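Local atomic coordinates of UDP-4-amino-4,6-dideoxy-N-acetyl-beta-L-altrosamine transaminase (Helicobacter pylori, PDB entry 2FNU), a protein that catalyses the PLP-dependent transamination of a UDP-linked 4-keto sugar, with glutamate as amino donor, in the second step of pseudaminic acid biosynthesis. Residues 102-105 / 110-113; 177-180 / 186-189; 204-207 / 212-215; 288-293 / 367-372. All blocks are in the same frame, centred on the assembly; numbering follows the deposited sequence.

Interaction 1. Residues 102-105 / 110-113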
loop_
_atom_site.group_PDB
_atom_site.type_symbol
_atom_site.label_atom_id
_atom_site.label_comp_id
_atom_site.label_asym_id
_atom_site.label_seq_id
_atom_site.Cartn_x
_atom_site.Cartn_y
_atom_site.Cartn_z
ATOM N N GLY B 102 7.102 -14.940 26.496
ATOM C CA GLY B 102 8.458 -14.551 26.849
ATOM C C GLY B 102 9.422 -14.720 25.685
ATOM O O GLY B 102 9.138 -15.430 24.702
ATOM N N ILE B 103 10.573 -14.068 25.796
ATOM C CA ILE B 103 11.613 -14.158 24.784
ATOM C C ILE B 103 12.921 -14.655 25.407
ATOM O O ILE B 103 13.045 -14.780 26.630
ATOM C CB ILE B 103 11.849 -12.811 24.066
ATOM C CG1 ILE B 103 12.319 -11.739 25.057
ATOM C CG2 ILE B 103 10.587 -12.345 23.303
ATOM C CD1 ILE B 103 13.336 -10.791 24.436
ATOM N N LYS B 104 13.900 -14.923 24.546
ATOM C CA LYS B 104 15.208 -15.381 24.981
ATOM C C LYS B 104 16.250 -14.283 24.925
ATOM O O LYS B 104 15.977 -13.169 24.462
ATOM C CB LYS B 104 15.644 -16.524 24.076
ATOM C CG LYS B 104 14.678 -17.726 24.090
ATOM C CD LYS B 104 15.131 -18.852 23.171
ATOM C CE LYS B 104 15.124 -18.439 21.694
ATOM N NZ LYS B 104 15.449 -19.630 20.829
ATOM N N ASN B 105 17.464 -14.611 25.368
ATOM C CA ASN B 105 18.543 -13.638 25.378
ATOM C C ASN B 105 18.895 -13.084 24.000
ATOM O O ASN B 105 19.466 -12.004 23.903
ATOM C CB ASN B 105 19.784 -14.249 26.025
ATOM C CG ASN B 105 19.586 -14.534 27.501
ATOM O OD1 ASN B 105 19.159 -13.662 28.268
ATOM N ND2 ASN B 105 19.900 -15.761 27.912
ATOM N N ASP B 110 10.545 -17.326 22.967
ATOM C CA ASP B 110 11.027 -18.495 23.703
ATOM C C ASP B 110 10.162 -19.714 23.397
ATOM O O ASP B 110 9.056 -19.834 23.917
ATOM C CB ASP B 110 11.029 -18.173 25.201
ATOM C CG ASP B 110 11.574 -19.313 26.052
ATOM O OD1 ASP B 110 11.606 -19.125 27.298
ATOM O OD2 ASP B 110 11.961 -20.367 25.482
ATOM N N GLU B 111 10.667 -20.619 22.556
ATOM C CA GLU B 111 9.874 -21.761 22.104
ATOM C C GLU B 111 9.476 -22.682 23.263
ATOM O O GLU B 111 8.491 -23.449 23.144
ATOM C CB GLU B 111 10.598 -22.538 20.987
ATOM C CG GLU B 111 11.846 -23.310 21.435
ATOM C CD GLU B 111 13.107 -22.471 21.651
ATOM O OE1 GLU B 111 13.155 -21.270 21.282
ATOM O OE2 GLU B 111 14.102 -23.031 22.166
ATOM N N LEU B 112 10.224 -22.588 24.367
ATOM C CA LEU B 112 9.921 -23.418 25.564
ATOM C C LEU B 112 8.836 -22.813 26.455
ATOM O O LEU B 112 8.379 -23.460 27.412
ATOM C CB LEU B 112 11.185 -23.668 26.398
ATOM C CG LEU B 112 12.338 -24.392 25.694
ATOM C CD1 LEU B 112 13.466 -24.650 26.680
ATOM C CD2 LEU B 112 11.874 -25.688 25.034
ATOM N N ALA B 113 8.414 -21.590 26.141
ATOM C CA ALA B 113 7.432 -20.889 26.964
ATOM C C ALA B 113 6.118 -20.616 26.230
ATOM O O ALA B 113 5.347 -19.744 26.637
ATOM C CB ALA B 113 8.034 -19.581 27.504
HETATM O O HOH W 1 5.630 -17.159 27.765
HETATM O O HOH W 2 11.306 -16.538 28.246
HETATM O O HOH W 3 16.754 -22.025 22.419
#
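The aliphatic part of K104 lies across D110 at about a right angle, its CG resting 3.8 Å from D110 CB. Farther out, the lysine chain bends at chi3 (-65°), and the bend carries the ammonium group to E111, where K104 NZ and E111 OE1 form a salt bridge of 2.9 Å. The carboxylate uses the syn lone pair of OE1. A water bridges the same two groups on the other oxygen, accepting from K104 NZ and donating to E111 OE2, so both carboxylate oxygens are tied to one ammonium. E136, in the loop ahead of helix 137-146, touches both K104 and E111, and E111 also packs on S139 and V140 of that helix. Both segments belong to the connection that follows strand 97-100, an edge strand of the large sheet within this chain, and leads to strand 122-128; this connection folds back on itself so that residues 110-113 return beside 102-105. The return is fastened by a single direct backbone bond, D110 N to G102 O, 2.9 Å long and nearly straight at 164°. D110 also shapes the turn that follows: its CG is anti to the backbone N (chi1 -178°), and OD2 accepts from L112 N at 3.0 Å, an Asx turn in which the donor approaches from above the carboxylate plane. Water molecules complete the link, one joining G102 N to A113 O and another, 2.8 Å from D110 OD1, donating to I103 O as well. I103 turns its side chain the other way, onto T80 and I82, while its backbone N is hydrogen-bonded to S336 OG.

Interaction 2. Residues 177-180 / 186-189. With UD1 (uridine-diphosphate-N-acetylglucosamine), chain F; PMP (4'-deoxy-4'-aminopyridoxal-5'-phosphate), chain E.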
loop_
_atom_site.group_PDB
_atom_site.type_symbol
_atom_site.label_atom_id
_atom_site.label_comp_id
_atom_site.label_asym_id
_atom_site.label_seq_id
_atom_site.Cartn_x
_atom_site.Cartn_y
_atom_site.Cartn_z
ATOM N N PHE B 177 8.222 -11.229 4.297
ATOM C CA PHE B 177 9.472 -10.467 4.221
ATOM C C PHE B 177 9.173 -8.996 3.955
ATOM O O PHE B 177 8.155 -8.668 3.356
ATOM C CB PHE B 177 10.353 -11.008 3.090
ATOM C CG PHE B 177 10.808 -12.431 3.312
ATOM C CD1 PHE B 177 10.143 -13.487 2.700
ATOM C CD2 PHE B 177 11.865 -12.713 4.153
ATOM C CE1 PHE B 177 10.555 -14.807 2.913
ATOM C CE2 PHE B 177 12.284 -14.036 4.381
ATOM C CZ PHE B 177 11.630 -15.082 3.761
ATOM N N SER B 178 10.077 -8.119 4.377
ATOM C CA SER B 178 9.944 -6.702 4.060
ATOM C C SER B 178 11.081 -6.269 3.152
ATOM O O SER B 178 12.218 -6.703 3.320
ATOM C CB SER B 178 10.004 -5.857 5.346
ATOM O OG SER B 178 9.993 -4.455 5.054
ATOM N N PHE B 179 10.772 -5.354 2.234
ATOM C CA PHE B 179 11.746 -4.745 1.324
ATOM C C PHE B 179 11.751 -3.233 1.554
ATOM O O PHE B 179 12.080 -2.461 0.652
ATOM C CB PHE B 179 11.409 -5.056 -0.139
ATOM C CG PHE B 179 11.125 -6.507 -0.400
ATOM C CD1 PHE B 179 9.945 -6.884 -1.006
ATOM C CD2 PHE B 179 12.032 -7.493 -0.025
ATOM C CE1 PHE B 179 9.644 -8.245 -1.241
ATOM C CE2 PHE B 179 11.749 -8.845 -0.267
ATOM C CZ PHE B 179 10.562 -9.213 -0.871
ATOM N N HIS B 180 11.409 -2.815 2.770
ATOM C CA HIS B 180 11.564 -1.419 3.163
ATOM C C HIS B 180 12.998 -0.963 2.878
ATOM O O HIS B 180 13.933 -1.779 2.870
ATOM C CB HIS B 180 11.283 -1.276 4.655
ATOM C CG HIS B 180 11.381 0.130 5.171
ATOM N ND1 HIS B 180 12.560 0.670 5.655
ATOM C CD2 HIS B 180 10.446 1.107 5.275
ATOM C CE1 HIS B 180 12.339 1.919 6.039
ATOM N NE2 HIS B 180 11.061 2.200 5.838
ATOM N N THR B 186 15.911 -4.026 -0.919
ATOM C CA THR B 186 14.850 -3.022 -0.899
ATOM C C THR B 186 14.138 -2.805 -2.227
ATOM O O THR B 186 14.716 -2.995 -3.299
ATOM C CB THR B 186 15.374 -1.659 -0.397
ATOM O OG1 THR B 186 14.261 -0.790 -0.160
ATOM C CG2 THR B 186 16.302 -0.994 -1.439
ATOM N N THR B 187 12.877 -2.404 -2.114
ATOM C CA THR B 187 12.086 -1.878 -3.225
ATOM C C THR B 187 11.542 -0.485 -2.829
ATOM O O THR B 187 10.506 -0.055 -3.358
ATOM C CB THR B 187 10.919 -2.841 -3.567
ATOM O OG1 THR B 187 10.046 -2.989 -2.432
ATOM C CG2 THR B 187 11.468 -4.209 -3.940
ATOM N N ALA B 188 12.253 0.187 -1.903
ATOM C CA ALA B 188 11.871 1.459 -1.247
ATOM C C ALA B 188 10.801 1.257 -0.174
ATOM O O ALA B 188 11.027 1.564 0.996
ATOM C CB ALA B 188 11.455 2.547 -2.266
ATOM N N GLU B 189 9.628 0.793 -0.590
ATOM C CA GLU B 189 8.654 0.161 0.316
ATOM C C GLU B 189 8.268 -1.117 -0.394
ATOM O O GLU B 189 8.157 -1.158 -1.619
ATOM C CB GLU B 189 7.395 1.013 0.517
ATOM C CG GLU B 189 7.626 2.367 1.220
ATOM C CD GLU B 189 7.616 2.279 2.742
ATOM O OE1 GLU B 189 7.516 1.152 3.320
ATOM O OE2 GLU B 189 7.761 3.354 3.369
HETATM C "C1'" UD1 F . 10.431 0.978 11.786
HETATM C "C2'" UD1 F . 11.190 -0.149 12.507
HETATM C "C3'" UD1 F . 11.891 -1.095 11.538
HETATM C "C4'" UD1 F . 10.941 -1.522 10.410
HETATM C "C5'" UD1 F . 10.174 -0.360 9.751
HETATM C "C6'" UD1 F . 11.038 0.414 8.752
HETATM C "C7'" UD1 F . 11.900 0.605 14.747
HETATM C "C8'" UD1 F . 12.910 1.368 15.561
HETATM N "N2'" UD1 F . 12.152 0.430 13.445
HETATM O "O1'" UD1 F . 11.347 1.943 11.266
HETATM O "O3'" UD1 F . 12.340 -2.279 12.239
HETATM O "O5'" UD1 F . 9.572 0.504 10.731
HETATM O "O7'" UD1 F . 10.904 0.165 15.269
HETATM N N1 UD1 F . 16.571 5.429 6.485
HETATM C C2 UD1 F . 17.291 5.530 5.277
HETATM N N3 UD1 F . 16.634 5.546 4.106
HETATM C C4 UD1 F . 15.297 5.478 4.047
HETATM C C5 UD1 F . 14.526 5.376 5.205
HETATM C C6 UD1 F . 15.159 5.356 6.442
HETATM O O2 UD1 F . 18.545 5.602 5.306
HETATM O O4 UD1 F . 14.735 5.498 2.936
HETATM C C1B UD1 F . 17.320 5.428 7.758
HETATM C C2B UD1 F . 17.493 6.878 8.189
HETATM O "O2'" UD1 F . 18.822 7.066 8.683
HETATM C C3B UD1 F . 16.480 7.062 9.298
HETATM C C4B UD1 F . 16.384 5.673 9.893
HETATM O O4B UD1 F . 16.604 4.765 8.808
HETATM O O3B UD1 F . 16.885 8.021 10.282
HETATM C C5B UD1 F . 15.010 5.449 10.491
HETATM O O5B UD1 F . 14.979 4.133 11.026
HETATM P PA UD1 F . 13.847 3.762 12.115
HETATM O O1A UD1 F . 13.923 2.265 12.379
HETATM O O2A UD1 F . 13.971 4.736 13.274
HETATM O O3A UD1 F . 12.561 4.129 11.202
HETATM P PB UD1 F . 11.079 3.529 11.443
HETATM O O1B UD1 F . 10.641 3.797 12.875
HETATM O O2B UD1 F . 10.221 3.983 10.271
HETATM N N1 PMP E . 7.593 -6.719 10.965
HETATM C C2 PMP E . 8.854 -6.404 11.400
HETATM C C2A PMP E . 9.581 -7.389 12.286
HETATM C C3 PMP E . 9.433 -5.191 11.003
HETATM O O3 PMP E . 10.701 -4.870 11.396
HETATM C C4 PMP E . 8.718 -4.287 10.182
HETATM C C4A PMP E . 9.282 -2.933 9.809
HETATM N N4A PMP E . 10.114 -2.373 10.853
HETATM C C5 PMP E . 7.459 -4.666 9.704
HETATM C C6 PMP E . 6.948 -5.911 10.064
HETATM C C5A PMP E . 6.648 -3.769 8.784
HETATM O O4P PMP E . 7.238 -3.857 7.500
HETATM P P PMP E . 6.990 -2.678 6.424
HETATM O O1P PMP E . 7.846 -1.518 6.873
HETATM O O2P PMP E . 7.502 -3.233 5.128
HETATM O O3P PMP E . 5.521 -2.361 6.363
#
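The carbonyl oxygen F179 O is gripped by two donors from residues 186-187. T187 N reaches it in the carbonyl plane, on a lone pair, at 2.9 Å and 165°, whereas T186 OG1, also 2.9 Å from F179 O, comes from above that plane. These bonds close the loop between antiparallel strands 174-178 and 191-195 of the large sheet, the loop that carries K183, the cofactor-attachment lysine of this fold-type I aminotransferase; in this complex the lysine is not linked to the cofactor. In T186 a chi1 near 180° (-169°) sets the hydroxyl beside the carbonyl carbon, where OG1 can donate across the loop to F179 O and accept from A188 N at 2.8 Å, the latter bond making an ST turn. A second ST turn lies on the opposite segment: S178 OG accepts from H180 N and donates to the cofactor phosphate, at 2.8 Å from PMP O2P. The phosphate is thereby tied to the end of strand 174-178. F179 packs its CB on T187 OG1, and its ring meets F37 and touches L41 of helix 32-45. H180 and E189 run side by side, the carboxylate turned 78° to the imidazole, with E189 OE1 at the ring edge near CD2. Both reach the second subunit: H180 NE2 is hydrogen-bonded to Q30 of the second subunit, while E189 OE2 forms a hydrogen bond with T29 and a salt bridge with R230, both of the second subunit. Over one face of the imidazole sits the sugar methyl carbon, UD1 C6', centred 3.3 Å above the ring plane.

Interaction 3. Residues 204-207 / 212-215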
loop_
_atom_site.group_PDB
_atom_site.type_symbol
_atom_site.label_atom_id
_atom_site.label_comp_id
_atom_site.label_asym_id
_atom_site.label_seq_id
_atom_site.Cartn_x
_atom_site.Cartn_y
_atom_site.Cartn_z
ATOM N N MET B 204 -4.892 -14.942 -1.079
ATOM C CA MET B 204 -4.136 -13.704 -0.850
ATOM C C MET B 204 -3.967 -12.867 -2.109
ATOM O O MET B 204 -4.005 -11.635 -2.056
ATOM C CB MET B 204 -2.773 -14.041 -0.251
ATOM C CG MET B 204 -2.889 -14.645 1.145
ATOM S SD MET B 204 -1.289 -14.820 1.993
ATOM C CE MET B 204 -0.407 -15.923 0.854
ATOM N N LYS B 205 -3.799 -13.544 -3.242
ATOM C CA LYS B 205 -3.629 -12.866 -4.514
ATOM C C LYS B 205 -4.855 -12.025 -4.868
ATOM O O LYS B 205 -4.719 -10.869 -5.279
ATOM C CB LYS B 205 -3.318 -13.901 -5.602
ATOM C CG LYS B 205 -2.949 -13.337 -6.958
ATOM C CD LYS B 205 -2.637 -14.507 -7.912
ATOM C CE LYS B 205 -2.160 -14.022 -9.261
ATOM N NZ LYS B 205 -1.601 -15.172 -10.029
ATOM N N LEU B 206 -6.048 -12.582 -4.683
ATOM C CA LEU B 206 -7.264 -11.806 -4.922
ATOM C C LEU B 206 -7.399 -10.656 -3.915
ATOM O O LEU B 206 -7.803 -9.539 -4.288
ATOM C CB LEU B 206 -8.493 -12.709 -4.877
ATOM C CG LEU B 206 -8.576 -13.685 -6.045
ATOM C CD1 LEU B 206 -9.509 -14.812 -5.671
ATOM C CD2 LEU B 206 -9.055 -12.943 -7.306
ATOM N N PHE B 207 -7.055 -10.930 -2.653
ATOM C CA PHE B 207 -7.202 -9.915 -1.586
ATOM C C PHE B 207 -6.314 -8.709 -1.852
ATOM O O PHE B 207 -6.661 -7.574 -1.480
ATOM C CB PHE B 207 -6.844 -10.549 -0.251
ATOM C CG PHE B 207 -7.179 -9.713 0.962
ATOM C CD1 PHE B 207 -6.204 -8.892 1.556
ATOM C CD2 PHE B 207 -8.444 -9.802 1.560
ATOM C CE1 PHE B 207 -6.493 -8.168 2.718
ATOM C CE2 PHE B 207 -8.745 -9.082 2.703
ATOM C CZ PHE B 207 -7.769 -8.260 3.281
ATOM N N MET B 212 -10.792 -9.103 -7.633
ATOM C CA MET B 212 -11.184 -9.156 -9.059
ATOM C C MET B 212 -10.694 -10.397 -9.797
ATOM O O MET B 212 -9.495 -10.681 -9.853
ATOM C CB MET B 212 -10.694 -7.890 -9.796
ATOM C CG MET B 212 -11.185 -7.737 -11.235
ATOM S SD MET B 212 -12.972 -7.443 -11.314
ATOM C CE MET B 212 -13.121 -5.807 -10.616
ATOM N N LEU B 213 -11.657 -11.108 -10.382
ATOM C CA LEU B 213 -11.413 -12.211 -11.308
ATOM C C LEU B 213 -11.790 -11.695 -12.691
ATOM O O LEU B 213 -12.876 -11.161 -12.859
ATOM C CB LEU B 213 -12.349 -13.371 -10.966
ATOM C CG LEU B 213 -12.226 -13.915 -9.547
ATOM C CD1 LEU B 213 -13.590 -14.421 -9.052
ATOM C CD2 LEU B 213 -11.143 -14.998 -9.479
ATOM N N LYS B 214 -10.907 -11.795 -13.676
ATOM C CA LYS B 214 -11.281 -11.292 -14.997
ATOM C C LYS B 214 -11.838 -12.414 -15.860
ATOM O O LYS B 214 -11.209 -13.459 -15.999
ATOM C CB LYS B 214 -10.110 -10.579 -15.694
ATOM C CG LYS B 214 -9.682 -9.226 -15.065
ATOM C CD LYS B 214 -10.812 -8.157 -15.007
ATOM C CE LYS B 214 -11.248 -7.642 -16.383
ATOM N NZ LYS B 214 -10.113 -7.207 -17.267
ATOM N N LYS B 215 -13.034 -12.193 -16.407
ATOM C CA LYS B 215 -13.627 -13.083 -17.405
ATOM C C LYS B 215 -12.987 -12.836 -18.781
ATOM O O LYS B 215 -12.609 -13.775 -19.478
ATOM C CB LYS B 215 -15.132 -12.858 -17.496
ATOM C CG LYS B 215 -15.893 -13.023 -16.191
ATOM C CD LYS B 215 -17.388 -13.066 -16.475
ATOM C CE LYS B 215 -18.207 -12.823 -15.226
ATOM N NZ LYS B 215 -19.662 -12.771 -15.542
#
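L206 CD2 makes the close part of this contact, touching L213 CD2 at 3.6 Å and the carbonyl oxygen M212 O at 3.4 Å. The other branch of L206 stands farther off, with CD1 4.1 Å from L213 CD2. L206 directs its CB toward the strand, and a chi1 of -69° leaves CD2 placed to reach both M212 O and L213. The two leucines cross at a slant and meet chiefly through their CD2 methyls. No hydrogen bond spans the segments, and the buried surface is small, 126 Å². Around this patch solvent takes over: L206 and L213 are both partly exposed, and beyond them K205, K214 and K215 are exposed. M212 contributes its backbone; its side chain leaves the backbone away from the helix and packs on Y322 of the second subunit, and the M212 side chain lies about 6 Å from a bound sugar nucleotide at the nearest atoms. The contact joins the end of helix 198-208 to the strand that follows it after a short turn. M204 and F207 pack the helix on the main body, M204 on strands 49-53 and 191-195 and F207 on helix 56-66, while strand 212-214 pairs antiparallel with 220-222 in a two-stranded hairpin.

Interaction 4. Residues 288-293 / 367-372; sequences ILMHQK and KTFESF
M290 presents its sulfur to the rim of the F369 ring, a Met-aromatic contact in which M290 SD lies 3.7 Å from F369 CE2. The sulfur is 4.9 Å from the ring centroid and 81° off the ring normal, hence at the edge and near the ring plane. M290 CG adds an apolar touch, 3.8 Å from F369 CZ, so the methionine meets the outer corner of the ring with two consecutive atoms. With CG anti to the carbonyl carbon (chi1 -56°) and chi2 extended (-169°), the methionine chain carries both atoms out to the ring, and the two side chains cross at about a right angle. The ring is met more lightly by I288, whose CD1 stands 4.3 Å from F369 CE1. I288 and M290, two apart on strand 286-290, thus share one aromatic side chain, and no hydrogen bond passes between the segments. The contact lays the C-terminal helix 355-370 against the small three-stranded antiparallel sheet 270-272, 286-290, 344-347, away from the large cofactor-binding sheet. Strand 286-290 is the central one: I288 and M290 pair through the backbone with I345 and A343, and L289 with T271 on the other side. More aromatic rings surround F369, F294 meeting it edge-to-face and F270 with planes at about 60°. T368 packs on S304 and L305 of helix 298-307, and F372 rests on L300 and I301 of the same helix. Two residues past F369, S371 OG donates to T368 O at 2.6 Å; that carbonyl oxygen also accepts from S371 N.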
loop_
_atom_site.group_PDB
_atom_site.type_symbol
_atom_site.label_atom_id
_atom_site.label_comp_id
_atom_site.label_asym_id
_atom_site.label_seq_id
_atom_site.Cartn_x
_atom_site.Cartn_y
_atom_site.Cartn_z
ATOM N N ILE B 288 23.646 -5.180 20.323
ATOM C CA ILE B 288 24.461 -5.429 21.509
ATOM C C ILE B 288 23.557 -5.304 22.736
ATOM O O ILE B 288 22.585 -4.524 22.715
ATOM C CB ILE B 288 25.667 -4.449 21.626
ATOM C CG1 ILE B 288 25.177 -2.997 21.791
ATOM C CG2 ILE B 288 26.618 -4.616 20.437
ATOM C CD1 ILE B 288 26.317 -1.974 22.047
ATOM N N LEU B 289 23.871 -6.059 23.789
ATOM C CA LEU B 289 23.096 -6.011 25.036
ATOM C C LEU B 289 23.954 -5.466 26.176
ATOM O O LEU B 289 24.929 -6.108 26.583
ATOM C CB LEU B 289 22.557 -7.402 25.422
ATOM C CG LEU B 289 21.645 -8.092 24.412
ATOM C CD1 LEU B 289 21.333 -9.498 24.904
ATOM C CD2 LEU B 289 20.386 -7.269 24.235
ATOM N N MET B 290 23.600 -4.283 26.683
ATOM C CA MET B 290 24.368 -3.633 27.759
ATOM C C MET B 290 24.301 -4.394 29.059
ATOM O O MET B 290 23.282 -4.999 29.379
ATOM C CB MET B 290 23.784 -2.249 28.080
ATOM C CG MET B 290 23.671 -1.289 26.938
ATOM S SD MET B 290 23.269 0.370 27.549
ATOM C CE MET B 290 21.831 0.165 28.591
ATOM N N HIS B 291 25.372 -4.302 29.846
ATOM C CA HIS B 291 25.324 -4.751 31.237
ATOM C C HIS B 291 24.228 -3.983 31.972
ATOM O O HIS B 291 23.990 -2.801 31.698
ATOM C CB HIS B 291 26.683 -4.493 31.889
ATOM C CG HIS B 291 26.810 -5.035 33.282
ATOM N ND1 HIS B 291 27.632 -6.097 33.596
ATOM C CD2 HIS B 291 26.226 -4.657 34.446
ATOM C CE1 HIS B 291 27.548 -6.349 34.891
ATOM N NE2 HIS B 291 26.699 -5.492 35.428
ATOM N N GLN B 292 23.556 -4.658 32.900
ATOM C CA GLN B 292 22.473 -4.060 33.686
ATOM C C GLN B 292 22.851 -2.758 34.400
ATOM O O GLN B 292 21.977 -1.932 34.672
ATOM C CB GLN B 292 21.934 -5.075 34.696
ATOM N N LYS B 293 24.139 -2.574 34.698
ATOM C CA LYS B 293 24.587 -1.356 35.390
ATOM C C LYS B 293 24.309 -0.080 34.578
ATOM O O LYS B 293 24.221 1.003 35.145
ATOM C CB LYS B 293 26.069 -1.449 35.816
ATOM C CG LYS B 293 27.095 -1.231 34.695
ATOM C CD LYS B 293 28.551 -1.343 35.185
ATOM C CE LYS B 293 28.986 -2.803 35.336
ATOM N NZ LYS B 293 30.421 -2.974 35.713
ATOM N N LYS B 367 34.551 3.823 23.544
ATOM C CA LYS B 367 34.905 5.072 24.233
ATOM C C LYS B 367 33.697 5.656 24.937
ATOM O O LYS B 367 33.822 6.195 26.024
ATOM C CB LYS B 367 35.499 6.104 23.274
ATOM C CG LYS B 367 36.887 5.733 22.747
ATOM C CD LYS B 367 37.889 5.481 23.872
ATOM C CE LYS B 367 39.247 5.069 23.322
ATOM N NZ LYS B 367 40.066 4.344 24.336
ATOM N N THR B 368 32.531 5.543 24.304
ATOM C CA THR B 368 31.299 6.056 24.872
ATOM C C THR B 368 30.990 5.342 26.186
ATOM O O THR B 368 30.744 5.982 27.222
ATOM C CB THR B 368 30.134 5.875 23.878
ATOM O OG1 THR B 368 30.409 6.627 22.692
ATOM C CG2 THR B 368 28.817 6.343 24.499
ATOM N N PHE B 369 30.997 4.014 26.159
ATOM C CA PHE B 369 30.725 3.241 27.365
ATOM C C PHE B 369 31.743 3.511 28.460
ATOM O O PHE B 369 31.384 3.640 29.629
ATOM C CB PHE B 369 30.621 1.753 27.046
ATOM C CG PHE B 369 29.255 1.354 26.580
ATOM C CD1 PHE B 369 28.931 1.389 25.225
ATOM C CD2 PHE B 369 28.270 1.009 27.503
ATOM C CE1 PHE B 369 27.638 1.053 24.793
ATOM C CE2 PHE B 369 26.978 0.659 27.085
ATOM C CZ PHE B 369 26.662 0.680 25.726
ATOM N N GLU B 370 33.002 3.628 28.067
ATOM C CA GLU B 370 34.071 3.903 29.020
ATOM C C GLU B 370 33.793 5.189 29.799
ATOM O O GLU B 370 34.148 5.296 30.978
ATOM C CB GLU B 370 35.407 3.993 28.283
ATOM C CG GLU B 370 36.639 4.060 29.204
ATOM C CD GLU B 370 37.931 4.246 28.427
ATOM O OE1 GLU B 370 37.899 4.844 27.324
ATOM O OE2 GLU B 370 38.991 3.797 28.915
ATOM N N SER B 371 33.150 6.157 29.147
ATOM C CA SER B 371 32.939 7.480 29.748
ATOM C C SER B 371 31.900 7.497 30.871
ATOM O O SER B 371 31.813 8.476 31.613
ATOM C CB SER B 371 32.548 8.496 28.675
ATOM O OG SER B 371 31.208 8.290 28.258
ATOM N N PHE B 372 31.108 6.434 30.989
ATOM C CA PHE B 372 30.036 6.387 31.983
ATOM C C PHE B 372 30.481 5.659 33.236
ATOM O O PHE B 372 30.511 4.429 33.277
ATOM C CB PHE B 372 28.771 5.754 31.387
ATOM C CG PHE B 372 28.016 6.684 30.496
ATOM C CD1 PHE B 372 28.403 6.856 29.171
ATOM C CD2 PHE B 372 26.940 7.421 30.985
ATOM C CE1 PHE B 372 27.735 7.739 28.336
ATOM C CE2 PHE B 372 26.256 8.309 30.158
ATOM C CZ PHE B 372 26.652 8.472 28.825
#

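How the interactions relate
Interactions 2 and 4 are buried, interactions 1 and 3 lie at the surface, and their chemistry follows only in part. Interaction 1 is polar, relying on a salt bridge and bridging waters; interaction 3, also at the surface but farther out, is a sparse methyl contact. Of the buried pair, interaction 2, nearer the centre of the chain, is built from hydrogen bonds around cofactor and substrate, while interaction 4, far out, is aromatic and sulfur packing without a polar link. Interactions 1 and 2 both extend from strands of the large sheet, and interactions 2 and 3 both reach the second subunit. Interactions 1 and 4 touch directly, N105 O lying 3.3 Å from L289 CD1, whereas the centres of interactions 3 and 4 are about 53 Å apart.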